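Local coordinates for glycosyl hydrolase family 2, TIM barrel domain protein (Faecalibacterium prausnitzii A2-165, PDB 6ED2), which is a gut bacterial beta-glucuronidase of glycosyl hydrolase family 2, an enzyme class that hydrolyses beta-linked glucuronic acid conjugates, at residues E362-A367 against K428-V433. Residues are numbered along the deposited sequence; the frame is centred on the assembly and turned at random.
Sequences EIYQMA and KNHPSV
Y364 and H430 meet with matching first torsions: in each, CG is turned opposite the carbonyl carbon, on the side of the backbone N (chi1 -54° and -71°), which sends both side chains into the seam between helix 361-370 and the loop ahead of strand 433-440. Y364 CB sits over the middle of the H430 ring, 3.5 Å from its centroid, a CH-pi contact nearly along the ring normal. The planes of the two rings differ by only 18°, yet the centroids are 5.3 Å apart, leaving little ring-on-ring stacking. Farther along, V433 CG2 meets the rim of the phenol ring, 3.6 Å from Y364 CD1. Y364 OH is hydrogen-bonded to D376 of strand 373-377. Both segments belong to the TIM barrel domain: the helix leads into strand 373-377, which pairs in parallel with strand 433-440, so the contact packs an outer helix of the barrel against the entrance to a neighbouring strand. One turn on from Y364, A367 CB abuts S432 CB at 3.6 Å, where the backbones also draw near, the CA atoms of A367 and S432 being 5.8 Å apart. The carboxylate of D368, next on the helix, ties H430 and S432 together, its OD2 hydrogen-bonded to H430 ND1 and its OD1 to S432 OG; the first of these bonds probably helps to hold the imidazole with its face against Y364 CB. An alanine at H430 would remove the ring, which would probably leave Y364 CB without its aromatic cover and D368 with one partner fewer. V433 N, at the start of strand 433-440, is hydrogen-bonded to H430 O (3.2 Å), closing a tight turn over P431 and S432, while S432 makes backbone hydrogen bonds with I374 of the adjoining strand.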
loop_
_atom_site.group_PDB
_atom_site.type_symbol
_atom_site.label_atom_id
_atom_site.label_comp_id
_atom_site.label_asym_id
_atom_site.label_seq_id
_atom_site.Cartn_x
_atom_site.Cartn_y
_atom_site.Cartn_z
ATOM N N GLU A 362 31.315 -1.895 14.118
ATOM C CA GLU A 362 31.008 -3.169 13.466
ATOM C C GLU A 362 30.680 -3.002 11.982
ATOM O O GLU A 362 30.954 -3.903 11.181
ATOM C CB GLU A 362 29.841 -3.847 14.198
ATOM C CG GLU A 362 30.218 -4.383 15.576
ATOM C CD GLU A 362 30.158 -3.348 16.684
ATOM O OE1 GLU A 362 30.172 -2.109 16.421
ATOM O OE2 GLU A 362 30.099 -3.790 17.849
ATOM N N ILE A 363 30.101 -1.866 11.590
ATOM C CA ILE A 363 29.814 -1.638 10.173
ATOM C C ILE A 363 31.109 -1.474 9.366
ATOM O O ILE A 363 31.211 -1.959 8.233
ATOM C CB ILE A 363 28.869 -0.430 10.028
ATOM C CG1 ILE A 363 27.494 -0.785 10.611
ATOM C CG2 ILE A 363 28.755 0.025 8.565
ATOM C CD1 ILE A 363 26.601 0.403 10.861
ATOM N N TYR A 364 32.122 -0.795 9.929
ATOM C CA TYR A 364 33.408 -0.684 9.235
ATOM C C TYR A 364 34.102 -2.032 9.166
ATOM O O TYR A 364 34.751 -2.360 8.158
ATOM C CB TYR A 364 34.341 0.316 9.935
ATOM C CG TYR A 364 33.764 1.700 10.149
ATOM C CD1 TYR A 364 34.154 2.769 9.336
ATOM C CD2 TYR A 364 32.837 1.940 11.164
ATOM C CE1 TYR A 364 33.620 4.057 9.530
ATOM C CE2 TYR A 364 32.299 3.205 11.363
ATOM C CZ TYR A 364 32.710 4.272 10.544
ATOM O OH TYR A 364 32.179 5.526 10.738
ATOM N N GLN A 365 34.008 -2.810 10.247
ATOM C CA GLN A 365 34.614 -4.135 10.244
ATOM C C GLN A 365 34.032 -4.988 9.123
ATOM O O GLN A 365 34.761 -5.719 8.440
ATOM C CB GLN A 365 34.413 -4.795 11.608
ATOM C CG GLN A 365 35.073 -4.022 12.770
ATOM C CD GLN A 365 34.676 -4.575 14.143
ATOM O OE1 GLN A 365 33.943 -5.563 14.241
ATOM N NE2 GLN A 365 35.174 -3.952 15.199
ATOM N N MET A 366 32.719 -4.877 8.891
ATOM C CA MET A 366 32.110 -5.644 7.807
ATOM C C MET A 366 32.534 -5.100 6.451
ATOM O O MET A 366 32.797 -5.874 5.525
ATOM C CB MET A 366 30.578 -5.646 7.933
ATOM C CG MET A 366 29.880 -6.336 6.741
ATOM S SD MET A 366 28.375 -7.302 7.089
ATOM C CE MET A 366 29.057 -8.530 8.209
ATOM N N ALA A 367 32.574 -3.769 6.303
ATOM C CA ALA A 367 33.132 -3.187 5.079
ATOM C C ALA A 367 34.555 -3.680 4.843
ATOM O O ALA A 367 34.925 -3.999 3.709
ATOM C CB ALA A 367 33.091 -1.663 5.141
ATOM N N LYS A 428 41.195 5.113 11.646
ATOM C CA LYS A 428 42.274 5.291 10.674
ATOM C C LYS A 428 42.854 3.977 10.172
ATOM O O LYS A 428 43.449 3.961 9.089
ATOM C CB LYS A 428 43.393 6.146 11.272
ATOM C CG LYS A 428 44.081 5.508 12.487
ATOM C CD LYS A 428 44.743 6.551 13.385
ATOM C CE LYS A 428 45.199 5.938 14.719
ATOM N NZ LYS A 428 45.573 6.981 15.716
ATOM N N ASN A 429 42.683 2.862 10.890
ATOM C CA ASN A 429 43.313 1.621 10.439
ATOM C C ASN A 429 42.378 0.709 9.653
ATOM O O ASN A 429 42.778 -0.403 9.293
ATOM C CB ASN A 429 43.912 0.862 11.625
ATOM C CG ASN A 429 45.087 1.597 12.239
ATOM O OD1 ASN A 429 46.038 1.946 11.539
ATOM N ND2 ASN A 429 45.001 1.889 13.536
ATOM N N HIS A 430 41.161 1.148 9.361
ATOM C CA HIS A 430 40.269 0.350 8.529
ATOM C C HIS A 430 40.718 0.455 7.079
ATOM O O HIS A 430 40.817 1.565 6.551
ATOM C CB HIS A 430 38.827 0.848 8.651
ATOM C CG HIS A 430 38.189 0.544 9.969
ATOM N ND1 HIS A 430 37.985 -0.746 10.414
ATOM C CD2 HIS A 430 37.691 1.359 10.929
ATOM C CE1 HIS A 430 37.392 -0.711 11.596
ATOM N NE2 HIS A 430 37.209 0.554 11.933
ATOM N N PRO A 431 40.989 -0.656 6.395
ATOM C CA PRO A 431 41.251 -0.543 4.955
ATOM C C PRO A 431 40.067 0.054 4.208
ATOM O O PRO A 431 40.265 0.765 3.215
ATOM C CB PRO A 431 41.530 -1.990 4.529
ATOM C CG PRO A 431 40.851 -2.815 5.565
ATOM C CD PRO A 431 40.992 -2.056 6.850
ATOM N N SER A 432 38.841 -0.176 4.691
ATOM C CA SER A 432 37.653 0.326 4.004
ATOM C C SER A 432 37.588 1.853 3.991
ATOM O O SER A 432 37.051 2.429 3.038
ATOM C CB SER A 432 36.376 -0.247 4.644
ATOM O OG SER A 432 36.226 0.154 6.002
ATOM N N VAL A 433 38.129 2.522 5.010
ATOM C CA VAL A 433 38.000 3.976 5.157
ATOM C C VAL A 433 39.023 4.670 4.255
ATOM O O VAL A 433 40.235 4.564 4.476
ATOM C CB VAL A 433 38.171 4.394 6.618
ATOM C CG1 VAL A 433 38.260 5.927 6.759
ATOM C CG2 VAL A 433 37.015 3.843 7.450
#